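Local coordinates for topoisomerase I-like protein (Leishmania donovani, PDB 2B9S) that relaxes supercoiled DNA as the large subunit of a heterodimeric type IB topoisomerase, probably by cutting and resealing one strand through a covalent intermediate, at residues 145-158 and 226-238. Numbering follows the deposited sequence.
With nucleotides of chain A; nucleotides of chain C.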
ATOM      1  N   TRP D 145      15.796 -14.038  13.099  1.00 29.85           N
ATOM      2  CA  TRP D 145      14.461 -14.547  13.378  1.00 30.82           C
ATOM      3  C   TRP D 145      14.590 -16.057  13.449  1.00 31.88           C
ATOM      4  O   TRP D 145      14.874 -16.699  12.434  1.00 32.95           O
ATOM      5  CB  TRP D 145      13.535 -14.132  12.226  1.00 29.13           C
ATOM      6  CG  TRP D 145      12.093 -14.582  12.311  1.00 29.90           C
ATOM      7  CD1 TRP D 145      11.623 -15.863  12.215  1.00 29.21           C
ATOM      8  CD2 TRP D 145      10.932 -13.740  12.440  1.00 29.47           C
ATOM      9  NE1 TRP D 145      10.253 -15.878  12.324  1.00 30.24           N
ATOM     10  CE2 TRP D 145       9.799 -14.590  12.446  1.00 29.80           C
ATOM     11  CE3 TRP D 145      10.742 -12.353  12.576  1.00 29.83           C
ATOM     12  CZ2 TRP D 145       8.484 -14.097  12.569  1.00 30.17           C
ATOM     13  CZ3 TRP D 145       9.429 -11.861  12.712  1.00 29.25           C
ATOM     14  CH2 TRP D 145       8.325 -12.736  12.711  1.00 29.14           C
ATOM     15  N   ASP D 146      14.371 -16.615  14.639  1.00 34.56           N
ATOM     16  CA  ASP D 146      14.535 -18.048  14.904  1.00 36.35           C
ATOM     17  C   ASP D 146      15.882 -18.609  14.402  1.00 37.69           C
ATOM     18  O   ASP D 146      15.923 -19.667  13.764  1.00 36.84           O
ATOM     19  CB  ASP D 146      13.370 -18.837  14.294  1.00 37.17           C
ATOM     20  CG  ASP D 146      12.094 -18.738  15.107  1.00 37.67           C
ATOM     21  OD1 ASP D 146      12.129 -18.222  16.235  1.00 37.92           O
ATOM     22  OD2 ASP D 146      11.045 -19.194  14.609  1.00 39.19           O
ATOM     23  N   GLY D 147      16.970 -17.880  14.659  1.00 39.32           N
ATOM     24  CA  GLY D 147      18.323 -18.312  14.266  1.00 39.96           C
ATOM     25  C   GLY D 147      18.730 -18.019  12.830  1.00 41.70           C
ATOM     26  O   GLY D 147      19.910 -18.105  12.490  1.00 41.83           O
ATOM     27  N   ARG D 148      17.761 -17.667  11.985  1.00 42.39           N
ATOM     28  CA  ARG D 148      18.033 -17.303  10.591  1.00 41.83           C
ATOM     29  C   ARG D 148      18.147 -15.784  10.406  1.00 43.58           C
ATOM     30  O   ARG D 148      17.358 -14.998  10.947  1.00 44.00           O
ATOM     31  CB  ARG D 148      16.974 -17.884   9.672  1.00 41.66           C
ATOM     32  N   ARG D 149      19.152 -15.377   9.648  1.00 44.31           N
ATOM     33  CA  ARG D 149      19.363 -13.983   9.331  1.00 45.67           C
ATOM     34  C   ARG D 149      18.333 -13.564   8.265  1.00 46.27           C
ATOM     35  O   ARG D 149      18.157 -14.253   7.237  1.00 46.26           O
ATOM     36  CB  ARG D 149      20.784 -13.805   8.819  1.00 47.78           C
ATOM     37  CG  ARG D 149      21.379 -12.447   9.041  1.00 51.27           C
ATOM     38  CD  ARG D 149      22.538 -12.279   8.085  1.00 53.42           C
ATOM     39  NE  ARG D 149      23.207 -10.989   8.207  1.00 55.67           N
ATOM     40  CZ  ARG D 149      23.983 -10.474   7.254  1.00 57.53           C
ATOM     41  NH1 ARG D 149      24.181 -11.142   6.116  1.00 57.48           N
ATOM     42  NH2 ARG D 149      24.559  -9.289   7.431  1.00 57.84           N
ATOM     43  N   GLU D 150      17.633 -12.458   8.529  1.00 42.93           N
ATOM     44  CA  GLU D 150      16.651 -11.918   7.588  1.00 39.81           C
ATOM     45  C   GLU D 150      16.872 -10.421   7.397  1.00 38.71           C
ATOM     46  O   GLU D 150      17.265  -9.719   8.326  1.00 38.36           O
ATOM     47  CB  GLU D 150      15.212 -12.184   8.058  1.00 37.70           C
ATOM     48  CG  GLU D 150      14.908 -13.626   8.481  1.00 36.06           C
ATOM     49  CD  GLU D 150      14.551 -14.571   7.323  1.00 36.45           C
ATOM     50  OE1 GLU D 150      14.741 -14.228   6.136  1.00 34.17           O
ATOM     51  OE2 GLU D 150      14.090 -15.694   7.618  1.00 37.93           O
ATOM     52  N   GLN D 151      16.643  -9.941   6.181  1.00 38.86           N
ATOM     53  CA  GLN D 151      16.659  -8.505   5.928  1.00 38.25           C
ATOM     54  C   GLN D 151      15.437  -7.839   6.588  1.00 35.39           C
ATOM     55  O   GLN D 151      14.354  -8.411   6.617  1.00 29.37           O
ATOM     56  CB  GLN D 151      16.676  -8.216   4.429  1.00 39.87           C
ATOM     57  CG  GLN D 151      17.973  -7.632   3.950  1.00 45.71           C
ATOM     58  CD  GLN D 151      18.155  -7.719   2.438  1.00 47.74           C
ATOM     59  OE1 GLN D 151      17.321  -8.279   1.727  1.00 49.21           O
ATOM     60  NE2 GLN D 151      19.259  -7.164   1.946  1.00 48.63           N
ATOM     61  N   VAL D 152      15.662  -6.653   7.141  1.00 35.03           N
ATOM     62  CA  VAL D 152      14.619  -5.762   7.649  1.00 35.45           C
ATOM     63  C   VAL D 152      14.290  -4.742   6.540  1.00 35.81           C
ATOM     64  O   VAL D 152      15.195  -4.253   5.855  1.00 36.56           O
ATOM     65  CB  VAL D 152      15.105  -5.052   8.907  1.00 33.30           C
ATOM     66  CG1 VAL D 152      14.007  -4.243   9.526  1.00 32.27           C
ATOM     67  CG2 VAL D 152      15.633  -6.074   9.899  1.00 33.49           C
ATOM     68  N   ALA D 153      13.006  -4.447   6.339  1.00 35.71           N
ATOM     69  CA  ALA D 153      12.606  -3.604   5.200  1.00 36.20           C
ATOM     70  C   ALA D 153      12.703  -2.099   5.457  1.00 36.74           C
ATOM     71  O   ALA D 153      13.469  -1.407   4.786  1.00 39.19           O
ATOM     72  CB  ALA D 153      11.219  -3.996   4.660  1.00 34.56           C
ATOM     73  N   ASN D 154      11.940  -1.586   6.418  1.00 35.99           N
ATOM     74  CA  ASN D 154      11.855  -0.131   6.623  1.00 33.07           C
ATOM     75  C   ASN D 154      12.448   0.316   7.970  1.00 30.84           C
ATOM     76  O   ASN D 154      11.778   0.976   8.771  1.00 29.76           O
ATOM     77  CB  ASN D 154      10.399   0.361   6.437  1.00 32.15           C
ATOM     78  CG  ASN D 154       9.413  -0.336   7.383  1.00 33.97           C
ATOM     79  OD1 ASN D 154       9.412  -1.568   7.506  1.00 35.30           O
ATOM     80  ND2 ASN D 154       8.574   0.451   8.060  1.00 32.77           N
ATOM     81  N   PHE D 155      13.713  -0.048   8.208  1.00 30.04           N
ATOM     82  CA  PHE D 155      14.424   0.296   9.460  1.00 27.85           C
ATOM     83  C   PHE D 155      14.740   1.797   9.607  1.00 26.62           C
ATOM     84  O   PHE D 155      15.013   2.265  10.707  1.00 25.70           O
ATOM     85  CB  PHE D 155      15.714  -0.513   9.589  1.00 27.11           C
ATOM     86  CG  PHE D 155      16.659  -0.325   8.438  1.00 27.09           C
ATOM     87  CD1 PHE D 155      16.663  -1.229   7.369  1.00 26.80           C
ATOM     88  CD2 PHE D 155      17.534   0.766   8.408  1.00 24.74           C
ATOM     89  CE1 PHE D 155      17.537  -1.039   6.295  1.00 27.56           C
ATOM     90  CE2 PHE D 155      18.396   0.968   7.344  1.00 24.58           C
ATOM     91  CZ  PHE D 155      18.416   0.067   6.287  1.00 27.07           C
ATOM     92  N   ARG D 156      14.729   2.536   8.499  1.00 27.20           N
ATOM     93  CA  ARG D 156      14.902   3.998   8.557  1.00 28.45           C
ATOM     94  C   ARG D 156      13.595   4.687   8.911  1.00 26.63           C
ATOM     95  O   ARG D 156      12.661   4.701   8.105  1.00 25.29           O
ATOM     96  CB  ARG D 156      15.390   4.552   7.224  1.00 29.55           C
ATOM     97  CG  ARG D 156      16.793   4.207   6.885  1.00 31.52           C
ATOM     98  CD  ARG D 156      17.235   4.990   5.675  1.00 34.35           C
ATOM     99  NE  ARG D 156      17.979   4.112   4.788  1.00 37.69           N
ATOM    100  CZ  ARG D 156      19.305   4.057   4.729  1.00 38.30           C
ATOM    101  NH1 ARG D 156      20.045   4.862   5.503  1.00 38.56           N
ATOM    102  NH2 ARG D 156      19.878   3.206   3.884  1.00 36.85           N
ATOM    103  N   VAL D 157      13.545   5.259  10.109  1.00 26.80           N
ATOM    104  CA  VAL D 157      12.394   6.010  10.591  1.00 27.29           C
ATOM    105  C   VAL D 157      12.061   7.154   9.624  1.00 28.48           C
ATOM    106  O   VAL D 157      12.960   7.886   9.165  1.00 28.77           O
ATOM    107  CB  VAL D 157      12.642   6.579  12.017  1.00 27.30           C
ATOM    108  CG1 VAL D 157      11.429   7.371  12.507  1.00 26.65           C
ATOM    109  CG2 VAL D 157      12.964   5.469  12.979  1.00 25.97           C
ATOM    110  N   GLU D 158      10.767   7.284   9.316  1.00 28.37           N
ATOM    111  CA  GLU D 158      10.267   8.298   8.384  1.00 26.43           C
ATOM    112  C   GLU D 158      10.704   9.661   8.865  1.00 24.86           C
ATOM    113  O   GLU D 158      10.455   9.999  10.042  1.00 25.16           O
ATOM    114  CB  GLU D 158       8.737   8.261   8.301  1.00 24.89           C
ATOM    115  CG  GLU D 158       8.210   7.005   7.677  1.00 27.23           C
ATOM    116  CD  GLU D 158       6.691   6.985   7.578  1.00 27.82           C
ATOM    117  OE1 GLU D 158       6.058   8.066   7.596  1.00 28.68           O
ATOM    118  OE2 GLU D 158       6.132   5.875   7.489  1.00 27.84           O
ATOM    119  N   MET D 226      -0.832   3.760  13.024  1.00 26.49           N
ATOM    120  CA  MET D 226       0.278   2.938  13.492  1.00 29.48           C
ATOM    121  C   MET D 226       1.202   2.502  12.342  1.00 27.64           C
ATOM    122  O   MET D 226       0.737   1.967  11.331  1.00 25.85           O
ATOM    123  CB  MET D 226      -0.248   1.741  14.278  1.00 31.51           C
ATOM    124  CG  MET D 226      -1.055   2.152  15.527  1.00 34.14           C
ATOM    125  SD  MET D 226      -1.958   0.795  16.338  1.00 36.42           S
ATOM    126  CE  MET D 226      -0.620   0.147  17.323  1.00 31.41           C
ATOM    127  N   LYS D 227       2.503   2.775  12.514  1.00 26.00           N
ATOM    128  CA  LYS D 227       3.570   2.440  11.557  1.00 24.01           C
ATOM    129  C   LYS D 227       4.500   1.352  12.139  1.00 24.14           C
ATOM    130  O   LYS D 227       4.827   1.357  13.326  1.00 22.41           O
ATOM    131  CB  LYS D 227       4.400   3.690  11.224  1.00 24.69           C
ATOM    132  CG  LYS D 227       3.655   4.884  10.590  1.00 24.18           C
ATOM    133  CD  LYS D 227       3.124   4.535   9.194  1.00 24.55           C
ATOM    134  CE  LYS D 227       2.504   5.736   8.487  1.00 25.03           C
ATOM    135  NZ  LYS D 227       3.516   6.767   8.101  1.00 24.07           N
ATOM    136  N   TYR D 228       4.936   0.428  11.296  1.00 24.75           N
ATOM    137  CA  TYR D 228       5.714  -0.716  11.765  1.00 24.58           C
ATOM    138  C   TYR D 228       6.939  -0.931  10.941  1.00 25.62           C
ATOM    139  O   TYR D 228       6.902  -0.816   9.715  1.00 25.83           O
ATOM    140  CB  TYR D 228       4.922  -2.008  11.668  1.00 22.26           C
ATOM    141  CG  TYR D 228       3.636  -2.000  12.418  1.00 22.63           C
ATOM    142  CD1 TYR D 228       3.594  -2.382  13.751  1.00 20.24           C
ATOM    143  CD2 TYR D 228       2.434  -1.650  11.777  1.00 21.66           C
ATOM    144  CE1 TYR D 228       2.434  -2.384  14.431  1.00 20.43           C
ATOM    145  CE2 TYR D 228       1.264  -1.637  12.476  1.00 20.20           C
ATOM    146  CZ  TYR D 228       1.271  -2.012  13.794  1.00 19.73           C
ATOM    147  OH  TYR D 228       0.093  -2.036  14.491  1.00 21.41           O
ATOM    148  N   VAL D 229       8.025  -1.251  11.634  1.00 27.22           N
ATOM    149  CA  VAL D 229       9.198  -1.828  11.007  1.00 27.40           C
ATOM    150  C   VAL D 229       8.978  -3.337  10.901  1.00 27.71           C
ATOM    151  O   VAL D 229       8.761  -4.025  11.899  1.00 29.30           O
ATOM    152  CB  VAL D 229      10.463  -1.530  11.814  1.00 25.94           C
ATOM    153  CG1 VAL D 229      11.672  -2.140  11.134  1.00 24.96           C
ATOM    154  CG2 VAL D 229      10.640  -0.032  11.991  1.00 23.65           C
ATOM    155  N   MET D 230       9.003  -3.837   9.676  1.00 30.53           N
ATOM    156  CA  MET D 230       8.774  -5.262   9.410  1.00 32.61           C
ATOM    157  C   MET D 230       9.877  -5.852   8.504  1.00 32.02           C
ATOM    158  O   MET D 230      10.728  -5.111   7.988  1.00 32.02           O
ATOM    159  CB  MET D 230       7.349  -5.459   8.839  1.00 33.62           C
ATOM    160  CG  MET D 230       6.232  -5.308   9.929  1.00 33.32           C
ATOM    161  SD  MET D 230       4.604  -5.783   9.360  1.00 37.49           S
ATOM    162  CE  MET D 230       3.459  -5.366  10.707  1.00 34.09           C
ATOM    163  N   LEU D 231       9.863  -7.174   8.307  1.00 32.41           N
ATOM    164  CA  LEU D 231      10.896  -7.849   7.483  1.00 31.05           C
ATOM    165  C   LEU D 231      10.726  -7.598   5.989  1.00 28.76           C
ATOM    166  O   LEU D 231       9.658  -7.208   5.550  1.00 27.93           O
ATOM    167  CB  LEU D 231      10.985  -9.359   7.788  1.00 31.70           C
ATOM    168  CG  LEU D 231      11.312  -9.819   9.220  1.00 32.39           C
ATOM    169  CD1 LEU D 231      11.798 -11.253   9.234  1.00 33.39           C
ATOM    170  CD2 LEU D 231      12.334  -8.944   9.895  1.00 32.34           C
ATOM    171  N   ALA D 232      11.808  -7.776   5.234  1.00 27.10           N
ATOM    172  CA  ALA D 232      11.801  -7.631   3.787  1.00 27.90           C
ATOM    173  C   ALA D 232      11.022  -8.782   3.150  1.00 28.03           C
ATOM    174  O   ALA D 232      10.886  -9.838   3.754  1.00 28.77           O
ATOM    175  CB  ALA D 232      13.231  -7.584   3.256  1.00 27.40           C
ATOM    176  N   PRO D 233      10.488  -8.575   1.932  1.00 29.33           N
ATOM    177  CA  PRO D 233       9.710  -9.636   1.262  1.00 30.16           C
ATOM    178  C   PRO D 233      10.513 -10.923   0.996  1.00 32.51           C
ATOM    179  O   PRO D 233       9.913 -12.000   0.888  1.00 29.33           O
ATOM    180  CB  PRO D 233       9.248  -8.981  -0.050  1.00 29.82           C
ATOM    181  CG  PRO D 233       9.496  -7.506   0.106  1.00 28.16           C
ATOM    182  CD  PRO D 233      10.567  -7.336   1.135  1.00 27.82           C
ATOM    183  N   SER D 234      11.849 -10.800   0.920  1.00 35.92           N
ATOM    184  CA  SER D 234      12.780 -11.951   0.812  1.00 38.01           C
ATOM    185  C   SER D 234      12.850 -12.836   2.058  1.00 38.35           C
ATOM    186  O   SER D 234      13.379 -13.956   2.007  1.00 41.09           O
ATOM    187  CB  SER D 234      14.199 -11.499   0.410  1.00 39.51           C
ATOM    188  OG  SER D 234      14.828 -10.708   1.414  1.00 42.85           O
ATOM    189  N   SER D 235      12.321 -12.349   3.177  1.00 38.34           N
ATOM    190  CA  SER D 235      12.310 -13.129   4.422  1.00 36.55           C
ATOM    191  C   SER D 235      11.341 -14.312   4.367  1.00 34.99           C
ATOM    192  O   SER D 235      10.378 -14.312   3.601  1.00 37.68           O
ATOM    193  CB  SER D 235      12.013 -12.229   5.639  1.00 36.13           C
ATOM    194  OG  SER D 235      10.649 -11.841   5.675  1.00 34.21           O
ATOM    195  N   SER D 236      11.582 -15.318   5.194  1.00 34.71           N
ATOM    196  CA  SER D 236      10.758 -16.517   5.166  1.00 34.68           C
ATOM    197  C   SER D 236       9.371 -16.301   5.746  1.00 34.12           C
ATOM    198  O   SER D 236       8.417 -16.950   5.318  1.00 35.09           O
ATOM    199  CB  SER D 236      11.468 -17.694   5.855  1.00 35.70           C
ATOM    200  OG  SER D 236      11.945 -17.330   7.125  1.00 38.16           O
ATOM    201  N   VAL D 237       9.252 -15.397   6.715  1.00 34.27           N
ATOM    202  CA  VAL D 237       7.943 -15.089   7.303  1.00 33.42           C
ATOM    203  C   VAL D 237       7.024 -14.427   6.264  1.00 32.52           C
ATOM    204  O   VAL D 237       5.815 -14.636   6.288  1.00 31.51           O
ATOM    205  CB  VAL D 237       8.034 -14.251   8.634  1.00 33.10           C
ATOM    206  CG1 VAL D 237       8.530 -12.831   8.386  1.00 33.29           C
ATOM    207  CG2 VAL D 237       6.664 -14.218   9.340  1.00 32.54           C
ATOM    208  N   LYS D 238       7.608 -13.659   5.340  1.00 30.49           N
ATOM    209  CA  LYS D 238       6.832 -12.988   4.304  1.00 30.38           C
ATOM    210  C   LYS D 238       6.501 -13.993   3.222  1.00 29.90           C
ATOM    211  O   LYS D 238       5.389 -13.997   2.703  1.00 29.45           O
ATOM    212  CB  LYS D 238       7.587 -11.801   3.692  1.00 29.85           C
ATOM    213  CG  LYS D 238       7.749 -10.583   4.614  1.00 32.66           C
ATOM    214  CD  LYS D 238       6.434  -9.827   4.867  1.00 32.75           C
ATOM    215  CE  LYS D 238       6.697  -8.598   5.715  1.00 32.71           C
ATOM    216  NZ  LYS D 238       5.459  -7.873   6.121  1.00 34.72           N
TER
ATOM    217  P    DA A   7      -0.298  -4.640  17.179  1.00 25.09           P
ATOM    218  OP1  DA A   7       0.194  -5.615  18.179  1.00 28.71           O
ATOM    219  OP2  DA A   7       0.366  -3.337  16.971  1.00 25.08           O
ATOM    220  O5'  DA A   7      -0.332  -5.383  15.785  1.00 24.86           O
ATOM    221  C5'  DA A   7      -1.099  -6.547  15.619  1.00 23.51           C
ATOM    222  C4'  DA A   7      -1.080  -6.968  14.164  1.00 23.37           C
ATOM    223  O4'  DA A   7      -2.104  -6.219  13.467  1.00 21.46           O
ATOM    224  C3'  DA A   7       0.211  -6.746  13.365  1.00 22.38           C
ATOM    225  O3'  DA A   7       0.251  -7.765  12.387  1.00 26.72           O
ATOM    226  C2'  DA A   7      -0.070  -5.482  12.599  1.00 20.86           C
ATOM    227  C1'  DA A   7      -1.545  -5.745  12.269  1.00 19.48           C
ATOM    228  N9   DA A   7      -2.257  -4.544  11.821  1.00 19.68           N
ATOM    229  C8   DA A   7      -2.073  -3.289  12.314  1.00 18.06           C
ATOM    230  N7   DA A   7      -2.822  -2.407  11.729  1.00 18.41           N
ATOM    231  C5   DA A   7      -3.526  -3.101  10.787  1.00 15.33           C
ATOM    232  C6   DA A   7      -4.482  -2.687   9.857  1.00 16.01           C
ATOM    233  N6   DA A   7      -4.871  -1.408   9.739  1.00 16.84           N
ATOM    234  N1   DA A   7      -4.999  -3.630   9.051  1.00 15.82           N
ATOM    235  C2   DA A   7      -4.606  -4.901   9.205  1.00 16.54           C
ATOM    236  N3   DA A   7      -3.696  -5.397  10.042  1.00 16.07           N
ATOM    237  C4   DA A   7      -3.191  -4.434  10.819  1.00 17.40           C
TER
ATOM    238  P    DT C  12       9.584   7.860   3.945  1.00 26.23           P
ATOM    239  OP1  DT C  12       9.746   9.266   4.358  1.00 24.71           O
ATOM    240  OP2  DT C  12      10.161   6.773   4.774  1.00 26.41           O
ATOM    241  O5'  DT C  12       8.020   7.602   3.775  1.00 26.05           O
ATOM    242  C5'  DT C  12       7.157   8.514   3.045  1.00 23.80           C
ATOM    243  C4'  DT C  12       5.800   7.866   2.886  1.00 22.87           C
ATOM    244  O4'  DT C  12       5.951   6.700   2.050  1.00 23.08           O
ATOM    245  C3'  DT C  12       5.093   7.351   4.151  1.00 24.93           C
ATOM    246  O3'  DT C  12       3.667   7.576   4.015  1.00 26.28           O
ATOM    247  C2'  DT C  12       5.331   5.840   4.141  1.00 21.71           C
ATOM    248  C1'  DT C  12       5.189   5.681   2.636  1.00 21.25           C
ATOM    249  N1   DT C  12       5.434   4.322   2.138  1.00 22.30           N
ATOM    250  C2   DT C  12       4.746   3.918   1.017  1.00 21.68           C
ATOM    251  O2   DT C  12       3.996   4.648   0.398  1.00 20.51           O
ATOM    252  N3   DT C  12       4.987   2.610   0.673  1.00 20.59           N
ATOM    253  C4   DT C  12       5.809   1.716   1.332  1.00 21.34           C
ATOM    254  O4   DT C  12       5.954   0.565   0.950  1.00 22.22           O
ATOM    255  C5   DT C  12       6.481   2.206   2.496  1.00 20.97           C
ATOM    256  C7   DT C  12       7.497   1.372   3.220  1.00 24.58           C
ATOM    257  C6   DT C  12       6.255   3.458   2.844  1.00 22.11           C
ATOM    258  P    DA C  13       2.952   8.765   4.766  1.00 23.26           P
ATOM    259  OP1  DA C  13       3.766   9.992   4.703  1.00 26.12           O
ATOM    260  OP2  DA C  13       2.510   8.263   6.054  1.00 25.38           O
ATOM    261  O5'  DA C  13       1.646   8.945   3.842  1.00 25.34           O
ATOM    262  C5'  DA C  13       1.745   9.243   2.447  1.00 23.03           C
ATOM    263  C4'  DA C  13       0.722   8.411   1.702  1.00 22.17           C
ATOM    264  O4'  DA C  13       1.190   7.056   1.500  1.00 21.89           O
ATOM    265  C3'  DA C  13      -0.625   8.268   2.404  1.00 21.60           C
ATOM    266  O3'  DA C  13      -1.563   8.574   1.415  1.00 19.45           O
ATOM    267  C2'  DA C  13      -0.650   6.806   2.930  1.00 19.16           C
ATOM    268  C1'  DA C  13       0.188   6.109   1.863  1.00 19.54           C
ATOM    269  N9   DA C  13       0.880   4.908   2.334  1.00 19.23           N
ATOM    270  C8   DA C  13       1.765   4.879   3.386  1.00 17.09           C
ATOM    271  N7   DA C  13       2.243   3.690   3.629  1.00 17.82           N
ATOM    272  C5   DA C  13       1.661   2.892   2.642  1.00 18.10           C
ATOM    273  C6   DA C  13       1.771   1.503   2.359  1.00 17.85           C
ATOM    274  N6   DA C  13       2.575   0.684   3.038  1.00 18.24           N
ATOM    275  N1   DA C  13       1.045   0.999   1.344  1.00 17.59           N
ATOM    276  C2   DA C  13       0.250   1.840   0.628  1.00 18.03           C
ATOM    277  N3   DA C  13       0.060   3.154   0.807  1.00 18.91           N
ATOM    278  C4   DA C  13       0.798   3.626   1.840  1.00 17.30           C
TER
HETATM  279  O   HOH W   1      15.678 -11.791   4.201  1.00 34.39           O
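The carboxamide of Asn154 acts like a backbone peptide group toward 226-238, giving and taking an N-H. Its ND2 donates to Tyr228 O at 2.7 Å, with that oxygen only 1° out of the amide plane, while OD1 accepts from Met230 N at 3.2 Å. Both bonds are nearly straight, so the pair fixes the rotation of the amide. With chi1 at 58°, CG sits between backbone N and carbonyl carbon, which turns the amide onto the 228-230 backbone. Next to it the backbones pair directly, forming a single antiparallel bridge at the non-hydrogen-bonded pair Val152 and Leu231: Ala153 N reaches Met230 O at 2.9 Å and Ala232 N reaches Gln151 O at 3.0 Å. Val152 CG1 packs on Val229 CG1 at 3.5 Å, and Leu231 CD1 wedges between Glu150 CB and the Trp145 ring, one face of which is covered by Val237 CB near its rim. Glu150, bent at chi2, brings OE2 to Ser236 OG at 2.7 Å on the syn side but tilted from the carboxylate plane, and OE1 accepts a weak bond from Ser236 N. The carboxylate thus lies at the N-terminus of helix 236-266, where it would be expected to interact favourably with the helix dipole; a water links OE1 to Gln151 N and Ser234 OG. At the DNA end, Lys227 NZ forms a salt bridge to Glu158 OE2 at 2.8 Å, using the syn lone pair of that oxygen, and donates to OP2 of DA13 of chain C; Glu158 OE1 pairs with Lys176. Tyr228 OH donates a hydrogen bond to OP2 of DA7 of chain A at 2.8 Å. Strand 226-229, an edge of its sheet, thereby touches DNA chains A and C, consistent with the DNA-embracing core of type IB topoisomerases.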